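Local coordinates for protein V-type ATPase 116 kDa subunit (Meiothermus ruber, PDB 3RRK) that probably serves as the cytoplasmic part of the stator stalk of a rotary V-type ATPase, this piece being the N-terminal domain of its membrane-anchored subunit I, at residues K63-V68 with T265-E270; V69-Q74 with V100-A105; Q74-V79 with A259-W264; S106-L111 with A250-E255. One frame throughout, in Å; residues are numbered along the deposited sequence.

Contact 1 (K63-V68 with T265-E270); sequences KRWEAV and TRAKDE
Trp65 lies flat against the side chain of Glu270, and the other residues gather round that pair. The glutamate touches the indole first with its aliphatic carbons: Glu270 CG stands 3.6 Å from the centroid of the six-membered ring of Trp65, close to the ring normal, as a CH-pi contact, while Glu270 CB is 3.5 Å from Trp65 CD2 at the ring fusion. A bend at the second torsion of Glu270 (chi2 -69°) folds the carboxylate over the same indole and leaves the two planes stacked, only 11° apart. That fold also brings the acid to Arg266, one turn earlier on its own helix. Arg266 NE donates to Glu270 OE2 over 3.0 Å in a nearly straight salt bridge that lies in the guanidinium plane and uses the anti lone pair; Arg273 is a second partner of the same oxygen. Meanwhile Arg266 NH1 is held by the backbone carbonyls of Gly92 and Phe90. Trp65 CH2 sits 3.8 Å above the centre of the guanidinium, whose plane is tilted 42° from the ring. Ala267 meets the indole at its edge, with CB 3.5 Å from Trp65 CE3, and also touches CG1 of Val68. A leucine in place of Trp65 would probably leave the methylenes of Glu270 and the guanidinium face of Arg266 without their flat cover. With the axes 8.5 Å apart across a small alanine, and Leu94 of helix 94-138 against the tryptophan, this is close antiparallel packing within a three-helix bundle.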
loop_
_atom_site.group_PDB
_atom_site.type_symbol
_atom_site.label_atom_id
_atom_site.label_comp_id
_atom_site.label_asym_id
_atom_site.label_seq_id
_atom_site.Cartn_x
_atom_site.Cartn_y
_atom_site.Cartn_z
ATOM N N LYS A 63 -2.194 21.992 -3.013
ATOM C CA LYS A 63 -2.466 20.689 -3.609
ATOM C C LYS A 63 -1.177 20.051 -4.112
ATOM O O LYS A 63 -0.971 18.855 -3.925
ATOM C CB LYS A 63 -3.501 20.775 -4.737
ATOM C CG LYS A 63 -4.918 21.129 -4.305
ATOM C CD LYS A 63 -5.674 19.945 -3.700
ATOM C CE LYS A 63 -6.479 19.188 -4.759
ATOM N NZ LYS A 63 -7.259 18.044 -4.181
ATOM N N ARG A 64 -0.304 20.835 -4.742
ATOM C CA ARG A 64 0.969 20.295 -5.249
ATOM C C ARG A 64 1.928 19.851 -4.141
ATOM O O ARG A 64 2.656 18.855 -4.307
ATOM C CB ARG A 64 1.652 21.258 -6.246
ATOM C CG ARG A 64 0.782 21.528 -7.487
ATOM C CD ARG A 64 1.196 22.778 -8.261
ATOM N NE ARG A 64 2.641 22.826 -8.468
ATOM C CZ ARG A 64 3.268 23.870 -8.991
ATOM N NH1 ARG A 64 2.573 24.940 -9.349
ATOM N NH2 ARG A 64 4.580 23.840 -9.156
ATOM N N TRP A 65 1.921 20.566 -3.012
ATOM C CA TRP A 65 2.761 20.169 -1.878
ATOM C C TRP A 65 2.261 18.884 -1.229
ATOM O O TRP A 65 3.050 18.061 -0.768
ATOM C CB TRP A 65 2.862 21.288 -0.842
ATOM C CG TRP A 65 3.873 22.325 -1.146
ATOM C CD1 TRP A 65 3.634 23.635 -1.446
ATOM C CD2 TRP A 65 5.294 22.152 -1.201
ATOM N NE1 TRP A 65 4.821 24.295 -1.672
ATOM C CE2 TRP A 65 5.858 23.409 -1.522
ATOM C CE3 TRP A 65 6.149 21.058 -1.001
ATOM C CZ2 TRP A 65 7.234 23.604 -1.658
ATOM C CZ3 TRP A 65 7.518 21.253 -1.123
ATOM C CH2 TRP A 65 8.047 22.522 -1.450
ATOM N N GLU A 66 0.940 18.723 -1.198
ATOM C CA GLU A 66 0.337 17.491 -0.706
ATOM C C GLU A 66 0.715 16.303 -1.589
ATOM O O GLU A 66 0.957 15.204 -1.099
ATOM C CB GLU A 66 -1.172 17.635 -0.627
ATOM C CG GLU A 66 -1.646 18.615 0.437
ATOM C CD GLU A 66 -3.158 18.767 0.458
ATOM O OE1 GLU A 66 -3.760 18.776 -0.650
ATOM O OE2 GLU A 66 -3.731 18.873 1.579
ATOM N N ALA A 67 0.779 16.547 -2.894
ATOM C CA ALA A 67 1.173 15.530 -3.869
ATOM C C ALA A 67 2.644 15.168 -3.666
ATOM O O ALA A 67 3.016 13.992 -3.721
ATOM C CB ALA A 67 0.915 16.027 -5.309
ATOM N N VAL A 68 3.482 16.175 -3.423
ATOM C CA VAL A 68 4.850 15.901 -3.003
ATOM C C VAL A 68 4.893 15.032 -1.737
ATOM O O VAL A 68 5.604 14.037 -1.689
ATOM C CB VAL A 68 5.660 17.172 -2.747
ATOM C CG1 VAL A 68 7.056 16.795 -2.305
ATOM C CG2 VAL A 68 5.710 18.048 -3.981
ATOM N N THR A 265 10.106 16.088 4.213
ATOM C CA THR A 265 10.194 16.980 5.339
ATOM C C THR A 265 9.764 18.390 4.944
ATOM O O THR A 265 8.834 18.963 5.522
ATOM C CB THR A 265 11.598 16.942 5.917
ATOM O OG1 THR A 265 11.865 15.609 6.353
ATOM C CG2 THR A 265 11.730 17.880 7.099
ATOM N N ARG A 266 10.410 18.951 3.940
ATOM C CA ARG A 266 10.010 20.277 3.494
ATOM C C ARG A 266 8.503 20.349 3.185
ATOM O O ARG A 266 7.839 21.332 3.529
ATOM C CB ARG A 266 10.850 20.688 2.292
ATOM C CG ARG A 266 10.308 21.849 1.496
ATOM C CD ARG A 266 10.512 23.166 2.195
ATOM N NE ARG A 266 10.034 24.286 1.385
ATOM C CZ ARG A 266 10.668 24.765 0.314
ATOM N NH1 ARG A 266 11.818 24.216 -0.103
ATOM N NH2 ARG A 266 10.144 25.792 -0.351
ATOM N N ALA A 267 7.966 19.300 2.557
ATOM C CA ALA A 267 6.570 19.306 2.126
ATOM C C ALA A 267 5.588 19.160 3.284
ATOM O O ALA A 267 4.570 19.834 3.315
ATOM C CB ALA A 267 6.312 18.254 1.036
ATOM N N LYS A 268 5.882 18.282 4.232
ATOM C CA LYS A 268 5.073 18.214 5.452
ATOM C C LYS A 268 4.879 19.592 6.071
ATOM O O LYS A 268 3.753 19.956 6.417
ATOM C CB LYS A 268 5.692 17.264 6.471
ATOM C CG LYS A 268 5.266 15.811 6.270
ATOM C CD LYS A 268 3.779 15.677 6.528
ATOM C CE LYS A 268 3.430 14.375 7.231
ATOM N NZ LYS A 268 1.982 14.039 7.068
ATOM N N ASP A 269 5.958 20.367 6.183
ATOM C CA ASP A 269 5.870 21.709 6.762
ATOM C C ASP A 269 5.125 22.664 5.871
ATOM O O ASP A 269 4.446 23.576 6.358
ATOM C CB ASP A 269 7.251 22.318 7.033
ATOM C CG ASP A 269 8.107 21.450 7.920
ATOM O OD1 ASP A 269 7.542 20.640 8.696
ATOM O OD2 ASP A 269 9.349 21.576 7.828
ATOM N N GLU A 270 5.289 22.481 4.562
ATOM C CA GLU A 270 4.671 23.384 3.614
ATOM C C GLU A 270 3.161 23.253 3.703
ATOM O O GLU A 270 2.433 24.251 3.723
ATOM C CB GLU A 270 5.170 23.102 2.204
ATOM C CG GLU A 270 6.521 23.702 1.952
ATOM C CD GLU A 270 6.456 25.207 1.914
ATOM O OE1 GLU A 270 5.337 25.748 1.969
ATOM O OE2 GLU A 270 7.513 25.854 1.827
#

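Contact 2 (V69-Q74 with V100-A105); sequences VSQAEQ and VLRPVA
Leu101 is the first residue of 100-105 to touch, pressing a methyl against Gln71, at a place where helices 56-79 and 94-138 run side by side in the same general direction, 40° apart, as two members of a three-helix bundle. Its CG is anti to the backbone N (chi1 175°), which carries the branch across to the other helix. There Leu101 CD2 lies 3.6 Å from Gln71 CB and just as near the amide nitrogen, while Leu101 CD1 comes to 4.5 Å from Ala72 CB.

Next comes Arg102, whose CB points away from the partner helix; its chain, bent at both chi2 and chi3, brings the guanidinium back to the amide of Gln71, which it meets obliquely, the planes 39° apart. Two conformers are modelled, which makes the details doubtful, and in the one described Arg102 NH2 and Gln71 NE2 are both donors, so their 3.5 Å approach is packing and no hydrogen bond. The polar anchor of this arginine is Ser106, one turn on, reached through NH1.

At Pro103, which has no N-H to give to the preceding turn, the helix kinks. Ala105 then faces helix 56-79 again, and its backbone approaches closest at Gln71, 6.0 Å between CA atoms. Its single methyl fits between two glutamines a turn apart: Ala105 CB is 4.0 Å from Gln71 CB and 4.1 Å from Gln74 NE2.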
loop_
_atom_site.group_PDB
_atom_site.type_symbol
_atom_site.label_atom_id
_atom_site.label_comp_id
_atom_site.label_asym_id
_atom_site.label_seq_id
_atom_site.Cartn_x
_atom_site.Cartn_y
_atom_site.Cartn_z
ATOM N N VAL A 69 4.113 15.380 -0.723
ATOM C CA VAL A 69 4.101 14.566 0.490
ATOM C C VAL A 69 3.737 13.114 0.171
ATOM O O VAL A 69 4.415 12.173 0.572
ATOM C CB VAL A 69 3.123 15.113 1.555
ATOM C CG1 VAL A 69 2.811 14.038 2.588
ATOM C CG2 VAL A 69 3.678 16.369 2.215
ATOM N N SER A 70 2.651 12.936 -0.555
ATOM C CA SER A 70 2.163 11.599 -0.860
ATOM C C SER A 70 3.122 10.778 -1.744
ATOM O O SER A 70 3.315 9.596 -1.518
ATOM C CB SER A 70 0.775 11.703 -1.479
ATOM O OG SER A 70 0.572 10.679 -2.425
ATOM N N GLN A 71 3.742 11.408 -2.735
ATOM C CA GLN A 71 4.680 10.694 -3.606
ATOM C C GLN A 71 5.984 10.306 -2.924
ATOM O O GLN A 71 6.565 9.261 -3.226
ATOM C CB GLN A 71 5.012 11.521 -4.845
ATOM C CG GLN A 71 3.925 11.606 -5.879
ATOM C CD GLN A 71 4.125 12.793 -6.818
ATOM O OE1 GLN A 71 3.157 13.442 -7.212
ATOM N NE2 GLN A 71 5.378 13.087 -7.170
ATOM N N ALA A 72 6.470 11.162 -2.032
ATOM C CA ALA A 72 7.664 10.826 -1.275
ATOM C C ALA A 72 7.366 9.677 -0.301
ATOM O O ALA A 72 8.145 8.731 -0.211
ATOM C CB ALA A 72 8.207 12.044 -0.545
ATOM N N GLU A 73 6.242 9.746 0.414
ATOM C CA GLU A 73 5.859 8.635 1.287
ATOM C C GLU A 73 5.808 7.337 0.500
ATOM O O GLU A 73 6.446 6.354 0.853
ATOM C CB GLU A 73 4.518 8.883 1.976
ATOM C CG GLU A 73 4.650 9.763 3.222
ATOM C CD GLU A 73 3.308 10.128 3.878
ATOM O OE1 GLU A 73 2.231 9.814 3.304
ATOM O OE2 GLU A 73 3.341 10.739 4.974
ATOM N N GLN A 74 5.054 7.340 -0.585
ATOM C CA GLN A 74 4.937 6.149 -1.399
ATOM C C GLN A 74 6.328 5.634 -1.799
ATOM O O GLN A 74 6.595 4.444 -1.689
ATOM C CB GLN A 74 4.013 6.406 -2.600
ATOM C CG GLN A 74 4.041 5.337 -3.693
ATOM C CD GLN A 74 4.990 5.690 -4.844
ATOM O OE1 GLN A 74 5.933 4.953 -5.134
ATOM N NE2 GLN A 74 4.737 6.824 -5.499
ATOM N N VAL A 100 12.534 16.898 -9.172
ATOM C CA VAL A 100 13.434 15.906 -8.595
ATOM C C VAL A 100 12.710 14.604 -8.246
ATOM O O VAL A 100 13.303 13.533 -8.269
ATOM C CB VAL A 100 14.149 16.482 -7.327
ATOM C CG1 VAL A 100 14.898 15.397 -6.535
ATOM C CG2 VAL A 100 15.091 17.589 -7.739
ATOM N N LEU A 101 11.420 14.702 -7.961
ATOM C CA LEU A 101 10.672 13.593 -7.389
ATOM C C LEU A 101 9.884 12.750 -8.395
ATOM O O LEU A 101 9.703 11.557 -8.173
ATOM C CB LEU A 101 9.730 14.120 -6.302
ATOM C CG LEU A 101 8.762 13.138 -5.634
ATOM C CD1 LEU A 101 9.548 12.100 -4.820
ATOM C CD2 LEU A 101 7.762 13.902 -4.726
ATOM N N ARG A 102 9.416 13.353 -9.483
ATOM C CA ARG A 102 8.587 12.617 -10.439
ATOM C C ARG A 102 9.245 11.344 -10.966
ATOM O O ARG A 102 8.649 10.271 -10.919
ATOM C CB ARG A 102 8.149 13.507 -11.602
ATOM C CG ARG A 102 6.716 13.959 -11.502
ATOM C CD ARG A 102 5.769 12.982 -12.163
ATOM N NE ARG A 102 5.958 11.599 -11.730
ATOM C CZ ARG A 102 5.239 10.995 -10.788
ATOM N NH1 ARG A 102 5.493 9.732 -10.486
ATOM N NH2 ARG A 102 4.278 11.644 -10.142
ATOM N N PRO A 103 10.478 11.455 -11.467
ATOM C CA PRO A 103 11.137 10.276 -12.021
ATOM C C PRO A 103 11.324 9.207 -10.956
ATOM O O PRO A 103 11.126 8.019 -11.221
ATOM C CB PRO A 103 12.507 10.817 -12.447
ATOM C CG PRO A 103 12.334 12.290 -12.544
ATOM C CD PRO A 103 11.355 12.635 -11.489
ATOM N N VAL A 104 11.732 9.639 -9.768
ATOM C CA VAL A 104 11.958 8.750 -8.648
ATOM C C VAL A 104 10.671 8.064 -8.184
ATOM O O VAL A 104 10.652 6.869 -7.928
ATOM C CB VAL A 104 12.568 9.526 -7.461
ATOM C CG1 VAL A 104 12.602 8.656 -6.213
ATOM C CG2 VAL A 104 13.956 10.024 -7.826
ATOM N N ALA A 105 9.599 8.828 -8.062
ATOM C CA ALA A 105 8.322 8.266 -7.656
ATOM C C ALA A 105 7.761 7.263 -8.688
ATOM O O ALA A 105 7.191 6.230 -8.325
ATOM C CB ALA A 105 7.327 9.378 -7.384
#

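Contact 3 (Q74-V79 with A259-W264); sequences QSLTVV and ALIALW
Leu76 and Leu260 bury more surface than any other pair here, lying side by side and pointing opposite ways where helices 56-79 and 224-281 run antiparallel in the three-helix bundle. The axes are 10.1 Å apart, a spacing bridged by the two leucines. In both, the first torsion (chi1 -72° and -81°) sets CG beside the backbone N, yet they touch with different parts. Leu76 uses its fork: its CD2 rests 3.6 Å from Leu260 CB, near the root of the opposite side chain, and also 3.9 Å from Ile261 CG1, which crosses it at about a right angle. Leu76 CD1 leans more loosely on the CB of Trp264, a residue whose indole nitrogen is hydrogen-bonded to Glu73.

Leu260 in turn passes alongside Leu76 to reach the preceding residue, straddling Ser75 with both methyls: Leu260 CD2 is 3.7 Å from Ser75 CB and Leu260 CD1 3.8 Å from the same carbon. Leu101 of helix 94-138 packs on Leu260 too, placing it where all three helices meet. Cut back to alanine, Leu260 would lose both methyls, which would probably open a gap beside Ser75 and Leu101. Ser75 can offer a carbon surface to this core because its first torsion (chi1 -54°) sets the hydroxyl beside its own backbone N. From there Ser75 OG is hydrogen-bonded to the backbone oxygen of Gln71, one turn earlier, and stays 4.1 Å from Leu260 CD2.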
loop_
_atom_site.group_PDB
_atom_site.type_symbol
_atom_site.label_atom_id
_atom_site.label_comp_id
_atom_site.label_asym_id
_atom_site.label_seq_id
_atom_site.Cartn_x
_atom_site.Cartn_y
_atom_site.Cartn_z
ATOM N N GLN A 74 5.054 7.340 -0.585
ATOM C CA GLN A 74 4.937 6.149 -1.399
ATOM C C GLN A 74 6.328 5.634 -1.799
ATOM O O GLN A 74 6.595 4.444 -1.689
ATOM C CB GLN A 74 4.013 6.406 -2.600
ATOM C CG GLN A 74 4.041 5.337 -3.693
ATOM C CD GLN A 74 4.990 5.690 -4.844
ATOM O OE1 GLN A 74 5.933 4.953 -5.134
ATOM N NE2 GLN A 74 4.737 6.824 -5.499
ATOM N N SER A 75 7.221 6.528 -2.222
ATOM C CA SER A 75 8.569 6.119 -2.605
ATOM C C SER A 75 9.389 5.542 -1.449
ATOM O O SER A 75 10.050 4.516 -1.606
ATOM C CB SER A 75 9.328 7.255 -3.292
ATOM O OG SER A 75 8.581 7.761 -4.389
ATOM N N LEU A 76 9.335 6.192 -0.290
ATOM C CA LEU A 76 10.107 5.756 0.868
ATOM C C LEU A 76 9.658 4.370 1.335
ATOM O O LEU A 76 10.480 3.521 1.712
ATOM C CB LEU A 76 10.003 6.786 1.987
ATOM C CG LEU A 76 10.784 8.078 1.732
ATOM C CD1 LEU A 76 10.284 9.176 2.658
ATOM C CD2 LEU A 76 12.282 7.876 1.897
ATOM N N THR A 77 8.352 4.135 1.262
ATOM C CA THR A 77 7.789 2.827 1.565
ATOM C C THR A 77 8.384 1.716 0.713
ATOM O O THR A 77 8.828 0.683 1.232
ATOM C CB THR A 77 6.266 2.830 1.398
ATOM O OG1 THR A 77 5.682 3.674 2.404
ATOM C CG2 THR A 77 5.721 1.421 1.548
ATOM N N VAL A 78 8.417 1.946 -0.591
ATOM C CA VAL A 78 8.984 0.976 -1.532
ATOM C C VAL A 78 10.439 0.712 -1.241
ATOM O O VAL A 78 10.935 -0.405 -1.374
ATOM C CB VAL A 78 8.870 1.494 -2.980
ATOM C CG1 VAL A 78 9.694 0.642 -3.952
ATOM C CG2 VAL A 78 7.423 1.549 -3.376
ATOM N N VAL A 79 11.118 1.768 -0.840
ATOM C CA VAL A 79 12.558 1.739 -0.669
ATOM C C VAL A 79 12.898 1.174 0.696
ATOM O O VAL A 79 13.952 0.575 0.887
ATOM C CB VAL A 79 13.136 3.155 -0.918
ATOM C CG1 VAL A 79 14.214 3.502 0.047
ATOM C CG2 VAL A 79 13.620 3.259 -2.348
ATOM N N ALA A 259 17.348 12.263 -0.449
ATOM C CA ALA A 259 16.608 13.363 -1.061
ATOM C C ALA A 259 15.118 13.236 -0.783
ATOM O O ALA A 259 14.419 14.235 -0.563
ATOM C CB ALA A 259 16.868 13.426 -2.545
ATOM N N LEU A 260 14.635 12.001 -0.764
ATOM C CA LEU A 260 13.203 11.783 -0.618
ATOM C C LEU A 260 12.802 12.298 0.732
ATOM O O LEU A 260 11.857 13.063 0.862
ATOM C CB LEU A 260 12.848 10.302 -0.770
ATOM C CG LEU A 260 12.745 9.764 -2.213
ATOM C CD1 LEU A 260 12.794 8.244 -2.254
ATOM C CD2 LEU A 260 11.496 10.236 -2.895
ATOM N N ILE A 261 13.573 11.890 1.732
ATOM C CA ILE A 261 13.381 12.297 3.114
ATOM C C ILE A 261 13.375 13.814 3.258
ATOM O O ILE A 261 12.489 14.377 3.893
ATOM C CB ILE A 261 14.464 11.661 4.011
ATOM C CG1 ILE A 261 14.033 10.257 4.432
ATOM C CG2 ILE A 261 14.710 12.488 5.259
ATOM C CD1 ILE A 261 15.106 9.506 5.178
ATOM N N ALA A 262 14.354 14.481 2.664
ATOM C CA ALA A 262 14.398 15.942 2.703
ATOM C C ALA A 262 13.213 16.602 1.983
ATOM O O ALA A 262 12.819 17.711 2.327
ATOM C CB ALA A 262 15.682 16.428 2.109
ATOM N N LEU A 263 12.686 15.935 0.951
ATOM C CA LEU A 263 11.520 16.426 0.222
ATOM C C LEU A 263 10.283 16.269 1.088
ATOM O O LEU A 263 9.465 17.180 1.216
ATOM C CB LEU A 263 11.329 15.626 -1.077
ATOM C CG LEU A 263 12.382 15.930 -2.147
ATOM C CD1 LEU A 263 12.601 14.745 -3.096
ATOM C CD2 LEU A 263 12.053 17.227 -2.890
ATOM N N TRP A 264 10.155 15.091 1.679
ATOM C CA TRP A 264 9.024 14.796 2.513
ATOM C C TRP A 264 8.950 15.840 3.612
ATOM O O TRP A 264 7.890 16.423 3.895
ATOM C CB TRP A 264 9.192 13.409 3.115
ATOM C CG TRP A 264 8.070 13.023 4.022
ATOM C CD1 TRP A 264 6.857 12.518 3.654
ATOM C CD2 TRP A 264 8.054 13.113 5.455
ATOM N NE1 TRP A 264 6.086 12.285 4.766
ATOM C CE2 TRP A 264 6.791 12.647 5.882
ATOM C CE3 TRP A 264 8.986 13.537 6.413
ATOM C CZ2 TRP A 264 6.435 12.593 7.237
ATOM C CZ3 TRP A 264 8.627 13.481 7.758
ATOM C CH2 TRP A 264 7.364 13.013 8.154
#

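Contact 4 (S106-L111 with A250-E255); sequences SRAEVL and ARLSRE
Arg107 reaches across to Leu252 and Glu255 and presents a different aspect of its guanidinium to each. One face is taken by the leucine: Leu252 CD1 sits above the plane, displaced toward its rim, with Arg107 NH1 3.3 Å away and Arg107 CZ nearly as close. The edge is turned to the acid. Arg107 NH2 points at Glu255 OE1, near the guanidinium plane, in a salt bridge whose hydrogen bond is weak at 3.4 Å although fairly straight. The two side chains cross at about a right angle, their planes are 67° apart, and a single carboxylate oxygen takes part rather than a bidentate pair. A bend at chi3 (69°) in the arginine chain swings the guanidinium over the leucine methyl.

Helices 94-138 and 224-281 run antiparallel here, with axes 11.0 Å apart, in the long helical part that joins the two sheet-containing lobes of this domain. Leu252 spans much of that distance. With chi1 near trans at -174° its branch extends from the helix toward 106-111, and its two methyls part: CD1 lies against the guanidinium face, while Leu252 CD2 packs 3.8 Å from Ala108 CB. Leu111, one turn after Arg107, brings its CD1 to 4.5 Å from Leu252 CD2. Ala108 also touches Gln74 and Ser75 of helix 56-79, while Leu111 packs on Glu248 and Val249.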
loop_
_atom_site.group_PDB
_atom_site.type_symbol
_atom_site.label_atom_id
_atom_site.label_comp_id
_atom_site.label_asym_id
_atom_site.label_seq_id
_atom_site.Cartn_x
_atom_site.Cartn_y
_atom_site.Cartn_z
ATOM N N SER A 106 7.923 7.571 -9.972
ATOM C CA SER A 106 7.497 6.657 -11.022
ATOM C C SER A 106 8.294 5.351 -10.998
ATOM O O SER A 106 7.735 4.268 -11.126
ATOM C CB SER A 106 7.607 7.321 -12.385
ATOM O OG SER A 106 6.522 8.201 -12.568
ATOM N N ARG A 107 9.600 5.452 -10.831
ATOM C CA ARG A 107 10.412 4.254 -10.771
ATOM C C ARG A 107 10.072 3.443 -9.547
ATOM O O ARG A 107 10.004 2.225 -9.610
ATOM C CB ARG A 107 11.898 4.583 -10.788
ATOM C CG ARG A 107 12.510 4.574 -12.177
ATOM C CD ARG A 107 13.871 5.251 -12.165
ATOM N NE ARG A 107 14.883 4.482 -11.439
ATOM C CZ ARG A 107 15.854 5.025 -10.701
ATOM N NH1 ARG A 107 15.936 6.351 -10.561
ATOM N NH2 ARG A 107 16.741 4.241 -10.089
ATOM N N ALA A 108 9.843 4.108 -8.427
ATOM C CA ALA A 108 9.588 3.360 -7.212
ATOM C C ALA A 108 8.244 2.678 -7.376
ATOM O O ALA A 108 8.062 1.527 -6.976
ATOM C CB ALA A 108 9.618 4.265 -5.966
ATOM N N GLU A 109 7.302 3.367 -7.998
ATOM C CA GLU A 109 5.979 2.764 -8.109
ATOM C C GLU A 109 6.039 1.459 -8.890
ATOM O O GLU A 109 5.441 0.457 -8.496
ATOM C CB GLU A 109 4.975 3.717 -8.738
ATOM C CG GLU A 109 3.529 3.298 -8.508
ATOM C CD GLU A 109 2.564 3.977 -9.472
ATOM O OE1 GLU A 109 3.039 4.610 -10.446
ATOM O OE2 GLU A 109 1.332 3.868 -9.266
ATOM N N VAL A 110 6.785 1.489 -9.988
ATOM C CA VAL A 110 6.930 0.359 -10.894
ATOM C C VAL A 110 7.720 -0.769 -10.227
ATOM O O VAL A 110 7.266 -1.901 -10.166
ATOM C CB VAL A 110 7.598 0.822 -12.223
ATOM C CG1 VAL A 110 8.215 -0.330 -12.980
ATOM C CG2 VAL A 110 6.591 1.577 -13.086
ATOM N N LEU A 111 8.898 -0.459 -9.710
ATOM C CA LEU A 111 9.687 -1.451 -8.980
ATOM C C LEU A 111 8.901 -2.124 -7.872
ATOM O O LEU A 111 8.899 -3.347 -7.778
ATOM C CB LEU A 111 10.943 -0.813 -8.411
ATOM C CG LEU A 111 11.846 -0.366 -9.561
ATOM C CD1 LEU A 111 13.060 0.412 -9.079
ATOM C CD2 LEU A 111 12.255 -1.586 -10.363
ATOM N N ALA A 250 17.488 -1.208 -4.424
ATOM C CA ALA A 250 18.677 -0.779 -3.687
ATOM C C ALA A 250 19.319 0.433 -4.340
ATOM O O ALA A 250 19.594 1.431 -3.688
ATOM C CB ALA A 250 19.688 -1.909 -3.574
ATOM N N ARG A 251 19.552 0.345 -5.641
ATOM C CA ARG A 251 20.142 1.454 -6.378
ATOM C C ARG A 251 19.322 2.736 -6.217
ATOM O O ARG A 251 19.872 3.823 -6.109
ATOM C CB ARG A 251 20.317 1.075 -7.843
ATOM C CG ARG A 251 20.835 2.179 -8.737
ATOM C CD ARG A 251 21.087 1.653 -10.146
ATOM N NE ARG A 251 22.054 0.551 -10.143
ATOM C CZ ARG A 251 21.780 -0.707 -10.494
ATOM N NH1 ARG A 251 20.559 -1.048 -10.899
ATOM N NH2 ARG A 251 22.738 -1.629 -10.452
ATOM N N LEU A 252 18.006 2.611 -6.161
ATOM C CA LEU A 252 17.170 3.793 -6.019
ATOM C C LEU A 252 17.302 4.381 -4.602
ATOM O O LEU A 252 17.279 5.597 -4.416
ATOM C CB LEU A 252 15.718 3.468 -6.357
ATOM C CG LEU A 252 14.754 4.654 -6.397
ATOM C CD1 LEU A 252 15.220 5.656 -7.415
ATOM C CD2 LEU A 252 13.328 4.219 -6.700
ATOM N N SER A 253 17.456 3.505 -3.615
ATOM C CA SER A 253 17.673 3.932 -2.247
ATOM C C SER A 253 18.996 4.709 -2.101
ATOM O O SER A 253 19.044 5.814 -1.558
ATOM C CB SER A 253 17.690 2.724 -1.325
ATOM O OG SER A 253 17.585 3.132 0.027
ATOM N N ARG A 254 20.074 4.127 -2.592
ATOM C CA ARG A 254 21.360 4.787 -2.506
ATOM C C ARG A 254 21.367 6.118 -3.257
ATOM O O ARG A 254 21.931 7.098 -2.792
ATOM C CB ARG A 254 22.466 3.865 -3.017
ATOM C CG ARG A 254 22.618 2.586 -2.212
ATOM C CD ARG A 254 23.911 1.845 -2.556
ATOM N NE ARG A 254 23.916 1.418 -3.951
ATOM C CZ ARG A 254 23.470 0.240 -4.378
ATOM N NH1 ARG A 254 22.990 -0.641 -3.513
ATOM N NH2 ARG A 254 23.509 -0.055 -5.671
ATOM N N GLU A 255 20.730 6.164 -4.417
ATOM C CA GLU A 255 20.784 7.371 -5.225
ATOM C C GLU A 255 19.875 8.465 -4.688
ATOM O O GLU A 255 20.166 9.651 -4.822
ATOM C CB GLU A 255 20.378 7.060 -6.661
ATOM C CG GLU A 255 21.337 6.171 -7.426
ATOM C CD GLU A 255 20.773 5.746 -8.778
ATOM O OE1 GLU A 255 19.529 5.851 -8.970
ATOM O OE2 GLU A 255 21.578 5.313 -9.639
#

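Overall arrangement
All four contacts lie in one bundle of helices 56-79, 94-138 and 224-281, with contacts 2 and 3 side by side between contacts 1 and 4. Contacts 1 and 4 are the farthest apart, centres about 20 Å from each other and nearest atoms about 10 Å, without touching. Contacts 2 and 3 are the closest, about 6 Å between centres; they share Gln74, and Leu101 CD1 meets Leu260 CD2 at 3.3 Å. A probable hydrogen bond of 3.2 Å from Trp264 NE1 to Glu73 OE2 also ties them. Contact 1 adjoins contact 2 where Ala267 CB packs on Val69 CG2, and contact 4 adjoins contact 3 where Val79 CG1 lies against Ser253 OG.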